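Local coordinates for protein ribose-phosphate pyrophosphokinase (Thermus thermophilus, PDB 7PN0) that catalyses the transfer of a diphosphate group from ATP to ribose 5-phosphate, making the nucleotide precursor 5-phospho-alpha-D-ribose 1-diphosphate (PRPP), at residues 13-18 and 53-58; 20-25 and 289-294; 32-35 and 39-42; 152-157 and 213-218; 163-168 and 177-182. All coordinates share one frame; numbering follows the deposited sequence.

Contact 1. Residues 13-18 and 53-58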
# COMPACT_ATOMS: atom_id res chain seq x y z
N PRO A 13 -28.32 8.92 20.37
CA PRO A 13 -28.81 8.34 21.63
C PRO A 13 -28.07 7.06 22.05
O PRO A 13 -27.75 6.92 23.24
CB PRO A 13 -30.29 8.08 21.32
CG PRO A 13 -30.60 9.16 20.32
CD PRO A 13 -29.40 9.10 19.39
N LEU A 14 -27.76 6.15 21.11
CA LEU A 14 -26.95 4.96 21.44
C LEU A 14 -25.55 5.40 21.84
O LEU A 14 -25.04 4.86 22.83
CB LEU A 14 -26.88 3.98 20.26
CG LEU A 14 -26.05 2.74 20.50
CD1 LEU A 14 -26.66 1.86 21.58
CD2 LEU A 14 -25.94 1.94 19.21
N ALA A 15 -24.93 6.31 21.09
CA ALA A 15 -23.55 6.78 21.39
C ALA A 15 -23.52 7.38 22.80
O ALA A 15 -22.60 7.10 23.57
CB ALA A 15 -23.07 7.77 20.38
N GLN A 16 -24.53 8.18 23.10
CA GLN A 16 -24.66 8.86 24.41
C GLN A 16 -24.80 7.81 25.50
O GLN A 16 -24.13 7.94 26.53
CB GLN A 16 -25.85 9.82 24.35
CG GLN A 16 -25.99 10.67 25.60
CD GLN A 16 -24.88 11.69 25.69
OE1 GLN A 16 -24.74 12.56 24.83
NE2 GLN A 16 -24.08 11.57 26.74
N ALA A 17 -25.59 6.76 25.27
CA ALA A 17 -25.83 5.71 26.30
C ALA A 17 -24.54 4.90 26.51
O ALA A 17 -24.21 4.53 27.65
CB ALA A 17 -27.02 4.86 25.89
N ILE A 18 -23.81 4.62 25.43
CA ILE A 18 -22.50 3.94 25.52
C ILE A 18 -21.54 4.79 26.38
O ILE A 18 -20.94 4.21 27.30
CB ILE A 18 -21.93 3.67 24.11
CG1 ILE A 18 -22.78 2.65 23.35
CG2 ILE A 18 -20.49 3.25 24.27
CD1 ILE A 18 -22.49 2.52 21.87
N PHE A 53 -13.18 6.23 19.49
CA PHE A 53 -14.27 5.32 19.07
C PHE A 53 -15.37 6.20 18.48
O PHE A 53 -15.92 7.13 19.14
CB PHE A 53 -14.78 4.52 20.27
CG PHE A 53 -13.78 3.54 20.81
CD1 PHE A 53 -12.75 3.96 21.64
CD2 PHE A 53 -13.77 2.22 20.37
CE1 PHE A 53 -11.77 3.07 22.07
CE2 PHE A 53 -12.80 1.34 20.82
CZ PHE A 53 -11.81 1.76 21.68
N ILE A 54 -15.74 5.91 17.25
CA ILE A 54 -16.72 6.79 16.56
C ILE A 54 -17.90 5.92 16.26
O ILE A 54 -17.72 4.93 15.54
CB ILE A 54 -16.15 7.45 15.31
CG1 ILE A 54 -14.96 8.34 15.62
CG2 ILE A 54 -17.21 8.16 14.50
CD1 ILE A 54 -14.02 8.39 14.44
N VAL A 55 -19.07 6.29 16.78
CA VAL A 55 -20.32 5.50 16.59
C VAL A 55 -21.10 5.99 15.36
O VAL A 55 -21.56 7.16 15.29
CB VAL A 55 -21.18 5.53 17.86
CG1 VAL A 55 -22.38 4.64 17.77
CG2 VAL A 55 -20.37 5.16 19.09
N GLN A 56 -21.42 5.08 14.46
CA GLN A 56 -22.32 5.39 13.31
C GLN A 56 -22.97 4.12 12.81
O GLN A 56 -22.24 3.16 12.52
CB GLN A 56 -21.53 6.06 12.18
CG GLN A 56 -22.44 6.58 11.09
CD GLN A 56 -22.89 7.99 11.39
OE1 GLN A 56 -23.54 8.27 12.40
NE2 GLN A 56 -22.51 8.90 10.52
N SER A 57 -24.31 4.10 12.73
CA SER A 57 -25.07 3.00 12.10
C SER A 57 -25.46 3.42 10.69
O SER A 57 -25.63 4.63 10.43
CB SER A 57 -26.26 2.57 12.93
OG SER A 57 -25.82 1.81 14.02
N PHE A 58 -25.62 2.43 9.80
CA PHE A 58 -25.95 2.64 8.38
C PHE A 58 -27.47 2.68 8.24
O PHE A 58 -28.06 1.75 7.71
CB PHE A 58 -25.34 1.53 7.53
CG PHE A 58 -23.88 1.72 7.24
CD1 PHE A 58 -22.94 1.73 8.26
CD2 PHE A 58 -23.45 1.97 5.95
CE1 PHE A 58 -21.60 1.98 8.00
CE2 PHE A 58 -22.10 2.18 5.70
CZ PHE A 58 -21.18 2.13 6.72

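Contact 2. Residues 20-25 and 289-294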
# COMPACT_ATOMS: atom_id res chain seq x y z
N GLU A 20 -22.15 7.12 28.61
CA GLU A 20 -22.70 7.18 29.99
C GLU A 20 -22.38 5.87 30.71
O GLU A 20 -21.87 5.96 31.84
CB GLU A 20 -24.18 7.57 29.93
CG GLU A 20 -24.37 9.05 29.64
CD GLU A 20 -25.77 9.55 29.30
OE1 GLU A 20 -25.91 10.78 29.04
OE2 GLU A 20 -26.74 8.73 29.30
N ALA A 21 -22.53 4.71 30.05
CA ALA A 21 -22.25 3.38 30.61
C ALA A 21 -20.75 3.27 30.88
O ALA A 21 -20.40 2.55 31.81
CB ALA A 21 -22.74 2.28 29.70
N LEU A 22 -19.89 4.01 30.16
CA LEU A 22 -18.41 4.01 30.43
C LEU A 22 -18.09 5.03 31.54
O LEU A 22 -16.94 5.13 31.88
CB LEU A 22 -17.67 4.38 29.13
CG LEU A 22 -17.72 3.36 27.99
CD1 LEU A 22 -17.32 4.00 26.69
CD2 LEU A 22 -16.82 2.19 28.29
N GLY A 23 -19.04 5.85 31.98
CA GLY A 23 -18.81 6.95 32.94
C GLY A 23 -18.08 8.11 32.29
O GLY A 23 -17.36 8.84 33.01
N LEU A 24 -18.27 8.30 30.98
CA LEU A 24 -17.51 9.30 30.18
C LEU A 24 -18.50 10.22 29.50
O LEU A 24 -19.62 9.85 29.25
CB LEU A 24 -16.67 8.57 29.13
CG LEU A 24 -15.51 7.75 29.67
CD1 LEU A 24 -14.78 7.04 28.53
CD2 LEU A 24 -14.56 8.63 30.44
N PRO A 25 -18.12 11.47 29.19
CA PRO A 25 -18.99 12.33 28.41
C PRO A 25 -18.91 11.89 26.94
O PRO A 25 -17.95 11.24 26.55
CB PRO A 25 -18.37 13.71 28.69
CG PRO A 25 -16.89 13.40 28.79
CD PRO A 25 -16.85 12.11 29.56
N LEU A 289 -23.61 -3.50 26.39
CA LEU A 289 -22.70 -4.49 25.78
C LEU A 289 -21.67 -3.76 24.92
O LEU A 289 -20.48 -4.09 25.00
CB LEU A 289 -23.47 -5.51 24.96
CG LEU A 289 -22.60 -6.61 24.34
CD1 LEU A 289 -21.77 -7.34 25.39
CD2 LEU A 289 -23.45 -7.57 23.55
N PHE A 290 -22.07 -2.78 24.12
CA PHE A 290 -21.05 -2.04 23.33
C PHE A 290 -20.08 -1.32 24.27
O PHE A 290 -18.86 -1.30 24.02
CB PHE A 290 -21.72 -1.06 22.37
CG PHE A 290 -22.08 -1.67 21.05
CD1 PHE A 290 -23.28 -2.34 20.86
CD2 PHE A 290 -21.23 -1.53 19.97
CE1 PHE A 290 -23.61 -2.89 19.63
CE2 PHE A 290 -21.58 -2.04 18.74
CZ PHE A 290 -22.76 -2.74 18.57
N ALA A 291 -20.60 -0.72 25.34
CA ALA A 291 -19.73 -0.03 26.33
C ALA A 291 -18.72 -1.01 26.94
O ALA A 291 -17.53 -0.67 27.01
CB ALA A 291 -20.58 0.65 27.35
N GLU A 292 -19.14 -2.21 27.32
CA GLU A 292 -18.24 -3.23 27.89
C GLU A 292 -17.20 -3.61 26.84
O GLU A 292 -16.04 -3.77 27.21
CB GLU A 292 -19.02 -4.45 28.38
CG GLU A 292 -18.18 -5.39 29.23
CD GLU A 292 -17.47 -4.71 30.39
OE1 GLU A 292 -18.08 -3.81 31.00
OE2 GLU A 292 -16.28 -5.04 30.66
N ALA A 293 -17.61 -3.86 25.58
CA ALA A 293 -16.66 -4.21 24.50
C ALA A 293 -15.63 -3.09 24.34
O ALA A 293 -14.40 -3.36 24.30
CB ALA A 293 -17.45 -4.49 23.24
N ILE A 294 -16.08 -1.84 24.28
CA ILE A 294 -15.16 -0.68 24.10
C ILE A 294 -14.20 -0.66 25.28
O ILE A 294 -12.98 -0.53 25.05
CB ILE A 294 -15.93 0.63 23.86
CG1 ILE A 294 -16.61 0.62 22.49
CG2 ILE A 294 -15.03 1.83 24.03
CD1 ILE A 294 -17.67 1.69 22.32

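Contact 3. Residues 32-35 and 39-42. With ADP (adenosine-5'-diphosphate), chain I.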
# COMPACT_ATOMS: atom_id res chain seq x y z
N LEU A 32 -21.90 19.64 9.88
CA LEU A 32 -22.68 20.67 9.14
C LEU A 32 -22.92 20.08 7.75
O LEU A 32 -22.04 19.38 7.22
CB LEU A 32 -21.89 21.99 9.02
CG LEU A 32 -21.33 22.62 10.30
CD1 LEU A 32 -20.71 23.98 10.03
CD2 LEU A 32 -22.39 22.76 11.39
N ARG A 33 -24.01 20.51 7.13
CA ARG A 33 -24.27 20.31 5.71
C ARG A 33 -24.36 21.71 5.10
O ARG A 33 -25.22 22.48 5.50
CB ARG A 33 -25.53 19.43 5.58
CG ARG A 33 -26.03 19.23 4.16
CD ARG A 33 -27.49 18.75 4.14
NE ARG A 33 -27.60 17.61 5.04
CZ ARG A 33 -27.58 16.34 4.68
NH1 ARG A 33 -27.51 16.01 3.39
NH2 ARG A 33 -27.65 15.40 5.61
N PHE A 34 -23.48 22.05 4.17
CA PHE A 34 -23.52 23.36 3.46
C PHE A 34 -24.73 23.34 2.52
O PHE A 34 -25.37 22.27 2.34
CB PHE A 34 -22.20 23.61 2.73
CG PHE A 34 -20.98 23.64 3.60
CD1 PHE A 34 -20.83 24.60 4.59
CD2 PHE A 34 -19.96 22.72 3.42
CE1 PHE A 34 -19.67 24.65 5.35
CE2 PHE A 34 -18.83 22.74 4.22
CZ PHE A 34 -18.68 23.73 5.17
N ALA A 35 -25.08 24.50 1.95
CA ALA A 35 -26.25 24.64 1.06
C ALA A 35 -26.08 23.70 -0.15
O ALA A 35 -27.08 23.28 -0.72
CB ALA A 35 -26.38 26.09 0.65
N LEU A 39 -20.71 17.90 3.14
CA LEU A 39 -20.56 17.71 4.59
C LEU A 39 -19.26 18.35 5.08
O LEU A 39 -18.32 18.58 4.29
CB LEU A 39 -20.52 16.21 4.91
CG LEU A 39 -21.78 15.51 5.39
CD1 LEU A 39 -23.04 16.31 5.24
CD2 LEU A 39 -21.89 14.11 4.85
N PHE A 40 -19.28 18.62 6.37
CA PHE A 40 -18.16 19.22 7.14
C PHE A 40 -18.19 18.63 8.53
O PHE A 40 -19.24 18.68 9.20
CB PHE A 40 -18.30 20.74 7.14
CG PHE A 40 -17.26 21.44 7.99
CD1 PHE A 40 -16.04 21.79 7.47
CD2 PHE A 40 -17.53 21.78 9.31
CE1 PHE A 40 -15.09 22.44 8.25
CE2 PHE A 40 -16.59 22.44 10.08
CZ PHE A 40 -15.37 22.76 9.54
N VAL A 41 -17.06 18.12 9.01
CA VAL A 41 -16.95 17.59 10.39
C VAL A 41 -15.86 18.38 11.11
O VAL A 41 -14.90 18.86 10.46
CB VAL A 41 -16.66 16.08 10.43
CG1 VAL A 41 -17.76 15.30 9.68
CG2 VAL A 41 -15.29 15.76 9.93
N ARG A 42 -15.97 18.51 12.43
CA ARG A 42 -14.94 19.18 13.24
C ARG A 42 -15.02 18.67 14.68
O ARG A 42 -16.07 18.72 15.27
CB ARG A 42 -15.14 20.71 13.15
CG ARG A 42 -14.01 21.51 13.80
CD ARG A 42 -14.24 23.03 13.81
NE ARG A 42 -15.47 23.38 14.53
CZ ARG A 42 -16.48 24.14 14.07
NH1 ARG A 42 -17.53 24.35 14.84
NH2 ARG A 42 -16.46 24.69 12.86
PB ADP I . -11.65 28.46 -0.31
O1B ADP I . -11.39 26.98 0.05
O2B ADP I . -12.99 28.68 -0.99
O3B ADP I . -10.51 29.09 -1.05
PA ADP I . -13.07 30.33 1.22
O1A ADP I . -12.60 31.35 2.20
O2A ADP I . -13.57 30.68 -0.15
O3A ADP I . -11.83 29.34 1.02
O5' ADP I . -14.19 29.42 1.92
C5' ADP I . -13.75 28.28 2.67
C4' ADP I . -14.82 27.89 3.64
O4' ADP I . -15.92 27.27 2.91
C3' ADP I . -14.40 26.85 4.69
O3' ADP I . -13.77 27.44 5.81
C2' ADP I . -15.75 26.23 5.04
O2' ADP I . -16.46 27.04 5.96
C1' ADP I . -16.43 26.21 3.67
N9 ADP I . -16.25 24.97 2.91
C8 ADP I . -15.26 24.03 3.00
N7 ADP I . -15.45 22.99 2.22
C5 ADP I . -16.66 23.28 1.58
C6 ADP I . -17.43 22.58 0.64
N6 ADP I . -17.07 21.39 0.17
N1 ADP I . -18.62 23.11 0.27
C2 ADP I . -18.97 24.32 0.75
N3 ADP I . -18.31 25.09 1.62
C4 ADP I . -17.16 24.50 2.02

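Contact 4. Residues 152-157 and 213-218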
# COMPACT_ATOMS: atom_id res chain seq x y z
N ASN A 152 -32.55 -13.65 26.40
CA ASN A 152 -33.02 -13.05 27.68
C ASN A 152 -34.42 -12.45 27.49
O ASN A 152 -35.33 -12.69 28.35
CB ASN A 152 -32.05 -12.00 28.21
CG ASN A 152 -32.47 -11.47 29.57
OD1 ASN A 152 -32.33 -12.17 30.55
ND2 ASN A 152 -32.98 -10.25 29.62
N TYR A 153 -34.62 -11.69 26.41
CA TYR A 153 -35.91 -11.05 26.09
C TYR A 153 -36.99 -12.13 26.11
O TYR A 153 -37.99 -12.01 26.85
CB TYR A 153 -35.89 -10.38 24.72
CG TYR A 153 -37.27 -10.17 24.15
CD1 TYR A 153 -38.13 -9.23 24.71
CD2 TYR A 153 -37.74 -10.92 23.09
CE1 TYR A 153 -39.40 -9.03 24.19
CE2 TYR A 153 -39.02 -10.76 22.59
CZ TYR A 153 -39.86 -9.81 23.15
OH TYR A 153 -41.12 -9.63 22.61
N PHE A 154 -36.82 -13.18 25.30
CA PHE A 154 -37.86 -14.22 25.19
C PHE A 154 -38.06 -14.89 26.56
O PHE A 154 -39.22 -15.14 26.93
CB PHE A 154 -37.50 -15.27 24.13
CG PHE A 154 -37.71 -14.86 22.70
CD1 PHE A 154 -38.97 -14.58 22.19
CD2 PHE A 154 -36.62 -14.76 21.83
CE1 PHE A 154 -39.14 -14.23 20.86
CE2 PHE A 154 -36.80 -14.40 20.51
CZ PHE A 154 -38.06 -14.15 20.02
N ALA A 155 -36.99 -15.25 27.27
CA ALA A 155 -37.07 -15.89 28.60
C ALA A 155 -37.91 -15.00 29.54
O ALA A 155 -38.59 -15.58 30.39
CB ALA A 155 -35.72 -16.15 29.21
N THR A 156 -37.90 -13.67 29.37
CA THR A 156 -38.67 -12.78 30.28
C THR A 156 -40.08 -12.49 29.77
O THR A 156 -40.81 -11.83 30.53
CB THR A 156 -37.95 -11.47 30.56
OG1 THR A 156 -37.94 -10.69 29.38
CG2 THR A 156 -36.57 -11.71 31.11
N ARG A 157 -40.46 -12.93 28.58
CA ARG A 157 -41.70 -12.46 27.91
C ARG A 157 -42.69 -13.59 27.63
O ARG A 157 -43.89 -13.27 27.48
CB ARG A 157 -41.42 -11.77 26.57
CG ARG A 157 -41.26 -10.27 26.71
CD ARG A 157 -42.51 -9.38 26.63
NE ARG A 157 -43.77 -10.09 26.75
CZ ARG A 157 -44.95 -9.58 26.45
NH1 ARG A 157 -45.08 -8.35 25.99
NH2 ARG A 157 -46.02 -10.34 26.61
N THR A 213 -46.64 -21.38 21.45
CA THR A 213 -46.10 -20.01 21.32
C THR A 213 -44.86 -20.12 20.43
O THR A 213 -43.88 -20.69 20.87
CB THR A 213 -45.76 -19.40 22.69
OG1 THR A 213 -47.03 -19.31 23.33
CG2 THR A 213 -45.13 -18.03 22.59
N ALA A 214 -44.98 -19.71 19.18
CA ALA A 214 -43.88 -19.78 18.20
C ALA A 214 -43.00 -18.53 18.37
O ALA A 214 -43.53 -17.39 18.41
CB ALA A 214 -44.44 -19.88 16.82
N LEU A 215 -41.68 -18.74 18.40
CA LEU A 215 -40.67 -17.67 18.46
C LEU A 215 -39.94 -17.63 17.10
O LEU A 215 -39.47 -18.69 16.66
CB LEU A 215 -39.70 -17.98 19.60
CG LEU A 215 -40.32 -18.31 20.95
CD1 LEU A 215 -39.24 -18.41 21.99
CD2 LEU A 215 -41.37 -17.26 21.34
N ILE A 216 -39.84 -16.46 16.47
CA ILE A 216 -38.98 -16.32 15.25
C ILE A 216 -37.89 -15.29 15.51
O ILE A 216 -38.12 -14.28 16.25
CB ILE A 216 -39.80 -16.05 13.99
CG1 ILE A 216 -40.44 -14.66 13.98
CG2 ILE A 216 -40.81 -17.18 13.80
CD1 ILE A 216 -41.31 -14.37 12.79
N VAL A 217 -36.72 -15.50 14.91
CA VAL A 217 -35.58 -14.58 15.16
C VAL A 217 -34.92 -14.35 13.82
O VAL A 217 -34.83 -15.31 13.00
CB VAL A 217 -34.63 -15.13 16.24
CG1 VAL A 217 -34.06 -16.51 15.88
CG2 VAL A 217 -33.53 -14.14 16.59
N ASP A 218 -34.50 -13.11 13.58
CA ASP A 218 -33.73 -12.79 12.35
C ASP A 218 -32.56 -11.88 12.70
O ASP A 218 -32.52 -11.34 13.82
CB ASP A 218 -34.65 -12.19 11.29
CG ASP A 218 -34.19 -12.52 9.86
OD1 ASP A 218 -33.27 -13.36 9.71
OD2 ASP A 218 -34.77 -11.95 8.92

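Contact 5. Residues 163-168 and 177-182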
# COMPACT_ATOMS: atom_id res chain seq x y z
N ALA A 163 -43.49 -23.25 24.24
CA ALA A 163 -42.84 -22.44 23.18
C ALA A 163 -42.08 -23.35 22.21
O ALA A 163 -41.62 -24.44 22.61
CB ALA A 163 -41.92 -21.43 23.82
N VAL A 164 -41.94 -22.88 20.97
CA VAL A 164 -41.09 -23.54 19.94
C VAL A 164 -40.41 -22.44 19.12
O VAL A 164 -41.04 -21.44 18.80
CB VAL A 164 -41.95 -24.46 19.07
CG1 VAL A 164 -43.08 -23.70 18.41
CG2 VAL A 164 -41.13 -25.23 18.05
N VAL A 165 -39.15 -22.63 18.78
CA VAL A 165 -38.44 -21.71 17.85
C VAL A 165 -38.67 -22.21 16.41
O VAL A 165 -38.45 -23.41 16.13
CB VAL A 165 -36.94 -21.61 18.24
CG1 VAL A 165 -36.19 -20.68 17.31
CG2 VAL A 165 -36.78 -21.15 19.68
N VAL A 166 -39.08 -21.33 15.52
CA VAL A 166 -39.40 -21.72 14.12
C VAL A 166 -38.45 -20.97 13.20
O VAL A 166 -38.39 -19.73 13.30
CB VAL A 166 -40.86 -21.38 13.78
CG1 VAL A 166 -41.19 -21.78 12.35
CG2 VAL A 166 -41.82 -22.01 14.79
N ALA A 167 -37.78 -21.70 12.31
CA ALA A 167 -37.10 -21.08 11.14
C ALA A 167 -38.06 -21.10 9.96
O ALA A 167 -38.56 -22.16 9.60
CB ALA A 167 -35.85 -21.83 10.83
N PRO A 168 -38.38 -19.94 9.35
CA PRO A 168 -39.19 -19.90 8.13
C PRO A 168 -38.42 -19.90 6.80
O PRO A 168 -39.02 -19.62 5.79
CB PRO A 168 -39.88 -18.55 8.31
CG PRO A 168 -38.77 -17.68 8.86
CD PRO A 168 -38.07 -18.59 9.84
N SER A 177 -31.59 -22.18 15.71
CA SER A 177 -31.07 -23.32 16.50
C SER A 177 -30.33 -22.85 17.76
O SER A 177 -30.44 -23.51 18.82
CB SER A 177 -30.17 -24.16 15.65
OG SER A 177 -29.78 -25.27 16.41
N ALA A 178 -29.53 -21.80 17.64
CA ALA A 178 -28.77 -21.20 18.76
C ALA A 178 -29.76 -20.71 19.81
O ALA A 178 -29.50 -20.96 20.99
CB ALA A 178 -27.91 -20.04 18.28
N LEU A 179 -30.81 -20.00 19.40
CA LEU A 179 -31.87 -19.49 20.30
C LEU A 179 -32.57 -20.67 20.98
O LEU A 179 -32.76 -20.65 22.21
CB LEU A 179 -32.89 -18.68 19.49
CG LEU A 179 -34.08 -18.20 20.32
CD1 LEU A 179 -33.63 -17.25 21.41
CD2 LEU A 179 -35.11 -17.55 19.44
N ALA A 180 -32.91 -21.69 20.20
CA ALA A 180 -33.61 -22.89 20.72
C ALA A 180 -32.75 -23.53 21.81
O ALA A 180 -33.32 -23.94 22.86
CB ALA A 180 -33.89 -23.86 19.60
N ARG A 181 -31.46 -23.69 21.57
CA ARG A 181 -30.57 -24.36 22.54
C ARG A 181 -30.49 -23.50 23.81
O ARG A 181 -30.49 -24.09 24.90
CB ARG A 181 -29.20 -24.69 21.92
CG ARG A 181 -29.26 -25.83 20.89
CD ARG A 181 -27.92 -26.31 20.33
NE ARG A 181 -27.01 -25.19 20.07
CZ ARG A 181 -26.86 -24.54 18.90
NH1 ARG A 181 -26.03 -23.52 18.85
NH2 ARG A 181 -27.52 -24.89 17.81
N ARG A 182 -30.44 -22.17 23.68
CA ARG A 182 -30.33 -21.22 24.82
C ARG A 182 -31.58 -21.26 25.70
O ARG A 182 -31.43 -21.14 26.94
CB ARG A 182 -30.08 -19.80 24.33
CG ARG A 182 -28.63 -19.52 23.99
CD ARG A 182 -28.48 -18.13 23.38
NE ARG A 182 -27.10 -17.92 22.99
CZ ARG A 182 -26.10 -17.61 23.81
NH1 ARG A 182 -26.26 -17.46 25.12
NH2 ARG A 182 -24.89 -17.50 23.30

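Contact 1. Residues 13-18 and 53-58
Val55 of strand 51-55 is the residue through which residues 53-58 meet Ala15 and Ile18, on one side of helix 12-21. The strand runs up to this point with alternating faces. Phe53 stands too far back to reach the helix segment, and Ile54 turns its side chain away from it, toward strand 83-88. Val55 then points its isopropyl group at the helix. The methyl of Ala15 settles on the fork of that group: Ala15 CB lies 3.9 Å from Val55 CB and nearly as close to both branches, at 4.1 Å from Val55 CG1 and 4.0 Å from Val55 CG2. With CG1 anti to the backbone N (chi1 -174°), both methyls straddle the alanine, and CG2 also comes within 4.4 Å of Ile18 CD1. An alanine on the helix brings the two backbones close, the Ala15 and Val55 CA atoms being 5.9 Å apart. Past the strand end, Gln56 turns away and Ser57 swings back toward the helix without touching it; Ser57 OG is bonded to Thr272 O and to Tyr90 N. The contact is apolar and buried, helix packing on sheet in the N-terminal PRTase-like domain. Strand 3-7 lies next to strand 51-55 in the parallel sheet and also meets the helix, Ile18 resting on Ile5, while helix 287-299 packs against Ile18 through Phe290 and Ile294.

Contact 2. Residues 20-25 and 289-294
Leu22 reaches across to Ala291 and Ile294 from the end of helix 12-21, beside the smaller contact of Ala21. Its CB leaves the backbone at an angle to the other helix, and the next bonds bring the chain in. CG, anti to the carbonyl carbon (chi1 -69°), lies 4.0 Å from Ala291 CB. There the chain forks: Leu22 CD2 presses on the backbone, 3.2 Å from Ala291 O, while Leu22 CD1 extends to Ile294 CG2 at 4.1 Å, the two side chains crossing at about a right angle. Ala21 adds a methyl-to-methyl approach, with its CB 3.6 Å from Ala291 CB. Just beyond, the chain turns off in a Schellman motif at Gly23, whose N bonds to Glu20 O at 2.8 Å with a positive phi of 73°. Shortening Leu22 to an alanine is likely to open a gap over the Ala291 carbonyl and take one apolar neighbour from Ile294 CG2. The contact thus joins the end of one N-terminal helix to the late helix 287-299. Helix 287-299 also touches strand 122-126, through Ile294 on Leu124, and the same isoleucine meets strand 3-7 at Leu3.

Contact 3. Residues 32-35 and 39-42
Leu32 and Phe40 form an antiparallel hydrogen-bonded pair, with Leu32 N donating to Phe40 O at 2.9 Å and Phe40 N donating to Leu32 O at 3.0 Å, the second bond more bent (136° at the hydrogen), while Arg33 and Leu39 make the next, non-hydrogen-bonded pair. On the face of Leu32 and Phe40 the side chains run side by side in the same direction: Phe40 CG stands anti to the backbone N (chi1 176°), which lays the ring alongside Leu32, and Leu32 CD1 packs on Phe40 CD2 at 3.9 Å. Phe40 CB meets the Phe34 ring, 3.6 Å from Phe34 CE2. The two rings are oblique, planes at 55° and centroids 5.8 Å apart. Phe34 offers one ring face to the adenine of ADP: ADP N3 sits 3.4 Å above the plane over the ring centre, and Phe34 CD2 comes within 3.3 Å of ADP C2. On the other face of the hairpin, Arg33 CB touches Leu39 CD1 at 4.0 Å, while the Arg33 guanidinium forms salt bridges with Asp37 and Asp64. ADP is also hydrogen-bonded to Ser96 and Asp100 of the second subunit, so the nucleotide site is built by two chains, consistent with other PRPP synthases. The two-stranded hairpin packs through Leu39 on Met67 and Met71 of helix 62-78, and through Phe40 on Ile104 of the second subunit.

Contact 4. Residues 152-157 and 213-218
The Phe154 ring is sandwiched between Leu215 and Tyr153. On one face lies the leucine: Leu215 CB is 4.0 Å above the plane near the rim, and Leu215 CD1 makes a CH-pi contact 4.2 Å from the ring centroid, 26° off the normal. Leu215 CD2 adds a contact of 3.7 Å with Phe154 CD1. On the opposite face Tyr153 CD2 stands 3.9 Å above the plane, over the ring centre. At the edge, Ile216 O approaches Phe154 CZ to 3.8 Å near the ring plane, an approach to the ring's C-H rim rather than to its pi cloud. With CG anti to the carbonyl carbon (chi1 -77°), the phenyl is laid against Leu215, and the two side chains run antiparallel alongside each other. Tyr153 is itself backed, because Arg157 CB lies 4.1 Å above one face of its ring. Thr156 OG1 also bonds back to Tyr153 O, at 2.9 Å. A serine at Phe154 would probably leave Leu215 and Tyr153 without the ring that separates them, with a gap in its place. This is buried helix-on-sheet packing that sets helix 147-157 against strand 213-218 of the C-terminal half's mixed sheet. The phenyl also reaches Tyr243 and Ala245 of neighbouring strand 241-246, and it meets Leu179 and Leu183 of helix 173-183, which likewise covers Leu215 and Val217.

Contact 5. Residues 163-168 and 177-182
Val165 and Ala180 bring the strand and helix of a beta-alpha-beta unit to 5.7 Å between their CA atoms. Strand 163-167 leads through helix 173-183 to the parallel strand 187-194, as expected of a PRTase-like alpha/beta domain. The helix lies over its own strand, and no hydrogen bond crosses between the two segments; the join is made of apolar groups, all of them buried. Val165 points straight at the helix, and its two branches divide the work. CG1, anti to the backbone N (chi1 180°), reaches Leu179 CD2 at 3.9 Å. CG2 is wedged between two helix residues: it lies 3.8 Å from Ala180 CA, so that it touches the backbone of the helix itself, and 4.0 Å from Leu179 CG. The base of the valine is covered too, as Val165 CB is 4.0 Å from Ala180 CB. Having only a methyl, Ala180 lets the strand approach this closely. Leu179 also touches Ala151 of helix 147-157, while Val165 is joined within the sheet by Leu187. Elsewhere on the helix, Ser177 O stands 3.3 Å above the plane of the Arg181 guanidinium, toward its rim.

How the contacts relate
Two pairs of contacts touch each other, 1 with 2 and 4 with 5, while contact 3 stands apart. Contacts 1 and 2 share helix 12-21 and meet where Ile18 CD1 lies 3.7 Å from Phe290 CB, so helix 287-299 from the end of the chain packs on the N-terminal half. Contacts 4 and 5 have centres about 9 Å apart and share a sheet, where Leu215 N probably bonds to Val164 O at 2.8 Å. The nearest atoms of contact 3 are about 8 Å from contact 1, and its centre is about 46 Å from that of contact 5. It is also the contact that meets ADP, in a pocket completed by the second subunit.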